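Local coordinates for protein probable intron-encoded endonuclease 1 (Wickerhamomyces canadensis, PDB 6X1J) that cleaves a specific DNA target as a LAGLIDADG homing endonuclease, acting in the homing of a mitochondrial 21S rRNA gene intron, at residues A[159-170]-A[198-208]. Numbering follows the deposited sequence.
With nucleotides of chain C.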
loop_
_atom_site.group_PDB
_atom_site.type_symbol
_atom_site.label_atom_id
_atom_site.label_comp_id
_atom_site.label_asym_id
_atom_site.label_seq_id
_atom_site.Cartn_x
_atom_site.Cartn_y
_atom_site.Cartn_z
ATOM N N LYS A 159 -24.371 11.457 8.627
ATOM C CA LYS A 159 -25.076 10.494 7.747
ATOM C C LYS A 159 -24.351 10.482 6.395
ATOM O O LYS A 159 -24.777 9.740 5.512
ATOM C CB LYS A 159 -26.556 10.888 7.713
ATOM C CG LYS A 159 -27.249 10.847 9.077
ATOM C CD LYS A 159 -27.948 9.525 9.362
ATOM C CE LYS A 159 -28.303 9.308 10.822
ATOM N NZ LYS A 159 -29.277 8.195 11.001
ATOM N N ASN A 160 -23.384 11.373 6.211
ATOM C CA ASN A 160 -22.641 11.504 4.931
ATOM C C ASN A 160 -21.482 10.507 4.956
ATOM O O ASN A 160 -20.476 10.816 5.618
ATOM C CB ASN A 160 -22.058 12.896 4.714
ATOM C CG ASN A 160 -21.437 13.108 3.347
ATOM O OD1 ASN A 160 -21.456 12.210 2.472
ATOM N ND2 ASN A 160 -20.909 14.319 3.161
ATOM N N LYS A 161 -21.618 9.404 4.221
ATOM C CA LYS A 161 -20.612 8.293 4.173
ATOM C C LYS A 161 -19.709 8.394 2.932
ATOM O O LYS A 161 -19.126 7.333 2.496
ATOM C CB LYS A 161 -21.358 6.960 4.156
ATOM C CG LYS A 161 -22.249 6.729 5.360
ATOM C CD LYS A 161 -23.059 5.451 5.277
ATOM C CE LYS A 161 -23.981 5.295 6.468
ATOM N NZ LYS A 161 -24.157 3.883 6.872
ATOM N N SER A 162 -19.569 9.604 2.367
ATOM C CA SER A 162 -18.525 9.935 1.371
ATOM C C SER A 162 -17.140 9.553 1.933
ATOM O O SER A 162 -16.882 9.704 3.146
ATOM C CB SER A 162 -18.619 11.379 0.966
ATOM O OG SER A 162 -19.840 11.603 0.260
ATOM N N LEU A 163 -16.294 8.997 1.070
ATOM C CA LEU A 163 -14.911 8.566 1.375
ATOM C C LEU A 163 -13.930 9.256 0.429
ATOM O O LEU A 163 -14.350 9.848 -0.547
ATOM C CB LEU A 163 -14.835 7.051 1.215
ATOM C CG LEU A 163 -15.771 6.272 2.134
ATOM C CD1 LEU A 163 -15.817 4.802 1.720
ATOM C CD2 LEU A 163 -15.334 6.436 3.590
ATOM N N VAL A 164 -12.657 9.187 0.781
ATOM C CA VAL A 164 -11.544 9.844 0.063
ATOM C C VAL A 164 -10.432 8.803 -0.126
ATOM O O VAL A 164 -10.222 7.961 0.796
ATOM C CB VAL A 164 -11.080 11.065 0.843
ATOM C CG1 VAL A 164 -10.003 11.795 0.115
ATOM C CG2 VAL A 164 -12.227 12.015 1.119
ATOM N N LEU A 165 -9.766 8.835 -1.277
ATOM C CA LEU A 165 -8.390 8.309 -1.420
ATOM C C LEU A 165 -7.459 9.506 -1.555
ATOM O O LEU A 165 -7.673 10.366 -2.467
ATOM C CB LEU A 165 -8.329 7.367 -2.624
ATOM C CG LEU A 165 -9.131 6.082 -2.466
ATOM C CD1 LEU A 165 -9.422 5.432 -3.802
ATOM C CD2 LEU A 165 -8.367 5.084 -1.585
ATOM N N HIS A 166 -6.459 9.569 -0.685
ATOM C CA HIS A 166 -5.503 10.702 -0.621
ATOM C C HIS A 166 -4.374 10.480 -1.626
ATOM O O HIS A 166 -3.298 9.962 -1.243
ATOM C CB HIS A 166 -5.097 10.927 0.834
ATOM C CG HIS A 166 -6.230 11.460 1.655
ATOM N ND1 HIS A 166 -6.598 12.784 1.604
ATOM C CD2 HIS A 166 -7.106 10.859 2.483
ATOM C CE1 HIS A 166 -7.636 12.992 2.392
ATOM N NE2 HIS A 166 -7.972 11.818 2.942
ATOM N N THR A 167 -4.599 10.948 -2.862
ATOM C CA THR A 167 -3.690 10.811 -4.034
ATOM C C THR A 167 -2.844 12.073 -4.246
ATOM O O THR A 167 -2.381 12.289 -5.392
ATOM C CB THR A 167 -4.509 10.496 -5.286
ATOM O OG1 THR A 167 -5.570 11.457 -5.422
ATOM C CG2 THR A 167 -5.057 9.091 -5.240
ATOM N N GLN A 168 -2.605 12.865 -3.199
ATOM C CA GLN A 168 -1.953 14.192 -3.333
ATOM C C GLN A 168 -0.640 14.063 -4.107
ATOM O O GLN A 168 -0.358 14.971 -4.901
ATOM C CB GLN A 168 -1.738 14.894 -1.984
ATOM C CG GLN A 168 -3.017 15.500 -1.403
ATOM C CD GLN A 168 -3.802 14.500 -0.601
ATOM O OE1 GLN A 168 -3.734 13.304 -0.887
ATOM N NE2 GLN A 168 -4.481 14.978 0.443
ATOM N N GLY A 169 0.108 12.986 -3.893
ATOM C CA GLY A 169 1.449 12.775 -4.474
ATOM C C GLY A 169 1.415 12.520 -5.984
ATOM O O GLY A 169 2.486 12.484 -6.576
ATOM N N PHE A 170 0.260 12.290 -6.607
ATOM C CA PHE A 170 0.199 12.016 -8.073
ATOM C C PHE A 170 -0.134 13.312 -8.842
ATOM O O PHE A 170 -0.552 14.337 -8.231
ATOM C CB PHE A 170 -0.804 10.898 -8.385
ATOM C CG PHE A 170 -0.395 9.543 -7.855
ATOM C CD1 PHE A 170 0.640 8.846 -8.444
ATOM C CD2 PHE A 170 -1.006 8.995 -6.741
ATOM C CE1 PHE A 170 1.050 7.624 -7.930
ATOM C CE2 PHE A 170 -0.604 7.771 -6.233
ATOM C CZ PHE A 170 0.428 7.082 -6.830
ATOM N N LYS A 198 -3.569 19.928 -4.317
ATOM C CA LYS A 198 -3.178 18.620 -4.909
ATOM C C LYS A 198 -4.406 17.723 -5.042
ATOM O O LYS A 198 -5.396 17.850 -4.329
ATOM C CB LYS A 198 -2.040 18.017 -4.102
ATOM C CG LYS A 198 -0.798 18.895 -4.045
ATOM C CD LYS A 198 0.356 18.252 -3.293
ATOM C CE LYS A 198 1.719 18.733 -3.747
ATOM N NZ LYS A 198 2.026 20.058 -3.157
ATOM N N PRO A 199 -4.421 16.828 -6.043
ATOM C CA PRO A 199 -5.626 16.063 -6.353
ATOM C C PRO A 199 -5.958 14.919 -5.385
ATOM O O PRO A 199 -5.031 14.219 -5.025
ATOM C CB PRO A 199 -5.334 15.469 -7.742
ATOM C CG PRO A 199 -3.826 15.474 -7.860
ATOM C CD PRO A 199 -3.337 16.625 -7.009
ATOM N N ILE A 200 -7.260 14.691 -5.121
ATOM C CA ILE A 200 -7.766 13.532 -4.321
ATOM C C ILE A 200 -8.988 12.952 -5.017
ATOM O O ILE A 200 -9.547 13.626 -5.901
ATOM C CB ILE A 200 -8.119 13.947 -2.887
ATOM C CG1 ILE A 200 -9.251 14.977 -2.841
ATOM C CG2 ILE A 200 -6.881 14.448 -2.171
ATOM C CD1 ILE A 200 -9.678 15.346 -1.440
ATOM N N ILE A 201 -9.389 11.759 -4.624
ATOM C CA ILE A 201 -10.540 11.016 -5.201
ATOM C C ILE A 201 -11.636 11.007 -4.156
ATOM O O ILE A 201 -11.404 10.417 -3.093
ATOM C CB ILE A 201 -10.117 9.596 -5.615
ATOM C CG1 ILE A 201 -8.932 9.636 -6.585
ATOM C CG2 ILE A 201 -11.293 8.815 -6.198
ATOM C CD1 ILE A 201 -8.523 8.272 -7.149
ATOM N N TYR A 202 -12.757 11.676 -4.435
ATOM C CA TYR A 202 -13.966 11.742 -3.582
ATOM C C TYR A 202 -14.854 10.593 -4.043
ATOM O O TYR A 202 -15.117 10.485 -5.278
ATOM C CB TYR A 202 -14.606 13.133 -3.736
ATOM C CG TYR A 202 -16.025 13.299 -3.249
ATOM C CD1 TYR A 202 -16.300 13.663 -1.936
ATOM C CD2 TYR A 202 -17.104 13.146 -4.109
ATOM C CE1 TYR A 202 -17.603 13.835 -1.487
ATOM C CE2 TYR A 202 -18.417 13.300 -3.676
ATOM C CZ TYR A 202 -18.669 13.659 -2.360
ATOM O OH TYR A 202 -19.952 13.802 -1.912
ATOM N N ILE A 203 -15.272 9.733 -3.121
ATOM C CA ILE A 203 -16.260 8.649 -3.386
ATOM C C ILE A 203 -17.571 9.061 -2.740
ATOM O O ILE A 203 -17.675 8.999 -1.523
ATOM C CB ILE A 203 -15.788 7.304 -2.830
ATOM C CG1 ILE A 203 -14.398 6.942 -3.367
ATOM C CG2 ILE A 203 -16.842 6.211 -3.092
ATOM C CD1 ILE A 203 -13.722 5.769 -2.633
ATOM N N PRO A 204 -18.611 9.423 -3.534
ATOM C CA PRO A 204 -19.805 10.069 -2.991
ATOM C C PRO A 204 -20.555 9.061 -2.119
ATOM O O PRO A 204 -20.318 7.874 -2.278
ATOM C CB PRO A 204 -20.621 10.400 -4.243
ATOM C CG PRO A 204 -20.265 9.229 -5.168
ATOM C CD PRO A 204 -18.769 9.105 -4.974
ATOM N N ASN A 205 -21.434 9.582 -1.262
ATOM C CA ASN A 205 -22.274 8.821 -0.319
ATOM C C ASN A 205 -23.042 7.720 -1.048
ATOM O O ASN A 205 -23.255 6.642 -0.456
ATOM C CB ASN A 205 -23.255 9.725 0.441
ATOM C CG ASN A 205 -24.161 8.916 1.339
ATOM O OD1 ASN A 205 -23.706 8.461 2.389
ATOM N ND2 ASN A 205 -25.392 8.645 0.898
ATOM N N LYS A 206 -23.502 7.990 -2.256
ATOM C CA LYS A 206 -24.386 7.016 -2.941
ATOM C C LYS A 206 -23.533 5.864 -3.492
ATOM O O LYS A 206 -24.156 4.842 -3.865
ATOM C CB LYS A 206 -25.191 7.717 -4.034
ATOM C CG LYS A 206 -24.449 8.074 -5.310
ATOM C CD LYS A 206 -25.286 8.981 -6.191
ATOM C CE LYS A 206 -24.875 8.984 -7.640
ATOM N NZ LYS A 206 -23.548 9.608 -7.810
ATOM N N ASP A 207 -22.188 5.983 -3.505
ATOM C CA ASP A 207 -21.294 4.823 -3.817
ATOM C C ASP A 207 -20.963 4.006 -2.560
ATOM O O ASP A 207 -20.315 2.940 -2.697
ATOM C CB ASP A 207 -19.984 5.252 -4.482
ATOM C CG ASP A 207 -20.141 5.524 -5.958
ATOM O OD1 ASP A 207 -21.181 5.089 -6.507
ATOM O OD2 ASP A 207 -19.238 6.177 -6.530
ATOM N N TYR A 208 -21.411 4.415 -1.374
ATOM C CA TYR A 208 -20.929 3.784 -0.105
ATOM C C TYR A 208 -21.228 2.286 -0.052
ATOM O O TYR A 208 -20.298 1.560 0.252
ATOM C CB TYR A 208 -21.523 4.389 1.167
ATOM C CG TYR A 208 -20.981 3.716 2.402
ATOM C CD1 TYR A 208 -19.716 4.019 2.874
ATOM C CD2 TYR A 208 -21.701 2.742 3.066
ATOM C CE1 TYR A 208 -19.199 3.404 4.002
ATOM C CE2 TYR A 208 -21.194 2.106 4.191
ATOM C CZ TYR A 208 -19.938 2.446 4.671
ATOM O OH TYR A 208 -19.403 1.827 5.774
ATOM P P DC C 17 -1.967 9.155 3.478
ATOM O OP1 DC C 17 -0.754 8.354 3.765
ATOM O OP2 DC C 17 -2.455 9.211 2.070
ATOM O "O5'" DC C 17 -3.109 8.642 4.469
ATOM C "C5'" DC C 17 -4.475 9.146 4.560
ATOM C "C4'" DC C 17 -4.722 9.703 5.947
ATOM O "O4'" DC C 17 -4.211 11.061 6.074
ATOM C "C3'" DC C 17 -6.157 9.729 6.478
ATOM O "O3'" DC C 17 -6.140 9.144 7.805
ATOM C "C2'" DC C 17 -6.505 11.206 6.440
ATOM C "C1'" DC C 17 -5.185 11.899 6.675
ATOM N N1 DC C 17 -5.060 13.260 6.080
ATOM C C2 DC C 17 -4.475 14.308 6.817
ATOM O O2 DC C 17 -4.096 14.096 7.981
ATOM N N3 DC C 17 -4.341 15.525 6.241
ATOM C C4 DC C 17 -4.721 15.709 4.976
ATOM N N4 DC C 17 -4.592 16.932 4.455
ATOM C C5 DC C 17 -5.293 14.660 4.202
ATOM C C6 DC C 17 -5.420 13.457 4.780
ATOM P P DT C 16 1.285 12.903 -0.292
ATOM O OP1 DT C 16 2.219 13.028 0.810
ATOM O OP2 DT C 16 1.489 11.788 -1.244
ATOM O "O5'" DT C 16 -0.224 12.595 0.082
ATOM C "C5'" DT C 16 -0.863 13.106 1.249
ATOM C "C4'" DT C 16 -0.614 12.221 2.450
ATOM O "O4'" DT C 16 -0.060 13.065 3.479
ATOM C "C3'" DT C 16 -1.892 11.689 3.061
ATOM O "O3'" DT C 16 -1.640 10.610 3.939
ATOM C "C2'" DT C 16 -2.352 12.853 3.908
ATOM C "C1'" DT C 16 -1.055 13.379 4.451
ATOM N N1 DT C 16 -0.964 14.812 4.673
ATOM C C2 DT C 16 -0.463 15.226 5.881
ATOM O O2 DT C 16 -0.262 14.466 6.816
ATOM N N3 DT C 16 -0.232 16.575 5.970
ATOM C C4 DT C 16 -0.434 17.522 4.985
ATOM O O4 DT C 16 -0.175 18.699 5.211
ATOM C C5 DT C 16 -0.900 17.004 3.720
ATOM C C7 DT C 16 -1.122 17.952 2.584
ATOM C C6 DT C 16 -1.109 15.688 3.619
ATOM P P DA C 15 4.912 18.779 0.029
ATOM O OP1 DA C 15 6.096 18.582 -0.806
ATOM O OP2 DA C 15 4.238 20.088 0.110
ATOM O "O5'" DA C 15 3.889 17.668 -0.470
ATOM C "C5'" DA C 15 4.380 16.327 -0.689
ATOM C "C4'" DA C 15 3.371 15.290 -0.251
ATOM O "O4'" DA C 15 3.257 15.306 1.189
ATOM C "C3'" DA C 15 1.954 15.497 -0.774
ATOM O "O3'" DA C 15 1.234 14.293 -1.136
ATOM C "C2'" DA C 15 1.287 16.284 0.346
ATOM C "C1'" DA C 15 1.965 15.768 1.598
ATOM N N9 DA C 15 2.216 16.749 2.637
ATOM C C8 DA C 15 2.444 18.105 2.558
ATOM N N7 DA C 15 2.835 18.638 3.688
ATOM C C5 DA C 15 2.937 17.552 4.550
ATOM C C6 DA C 15 3.363 17.438 5.885
ATOM N N6 DA C 15 3.737 18.475 6.629
ATOM N N1 DA C 15 3.374 16.206 6.441
ATOM C C2 DA C 15 2.993 15.160 5.692
ATOM N N3 DA C 15 2.572 15.139 4.427
ATOM C C4 DA C 15 2.573 16.382 3.908
HETATM O O HOH W 1 -20.622 14.856 0.440
HETATM O O HOH W 2 -18.737 6.433 -0.006
#
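L163 and L165 pair with I203 and I201 as antiparallel hydrogen-bonded partners, the short axes of strands 163-165 and 198-203 running 4.7 Å apart at 156°, with nearly straight bonds such as I203 N to L163 O (175°). The two strands are the central ones of a four-stranded antiparallel sheet. On its helix-facing side L163, L165, I201 and I203 pack together (L165 CB to I201 CB, 4.1 Å), W144 of helix 138-148 meeting L165 and I201. V164, I200 and Y202 occupy the DNA-facing side, where V164 CG1 touches I200 CD1. Farther along, T167 OG1, lodged between its backbone N and carbonyl carbon (chi1 52°), donates to P199 O at 2.8 Å from above the carbonyl plane. At the other end N205 OD1 accepts from K161 N, while K161 CD lies over the Y208 ring face, 3.9 Å from its centroid, a CH-pi contact. DC17 of chain C puts C6 3.3 Å above one face of the H166 ring; V164 CG1 lies 3.4 Å above the opposite face, both offset toward the rim. Q168 NE2, also bonded to N195, donates in the ring plane to H166 ND1 (3.3 Å), which helps set the ring's rotation. An alanine in place of H166 would probably open a gap between V164 CG1 and the DC17 base and cost Q168 NE2 its ND1 acceptor. H166 and Q168 thus meet the DNA over apolar V164 and I200, consistent with the DNA-binding saddle of LAGLIDADG enzymes.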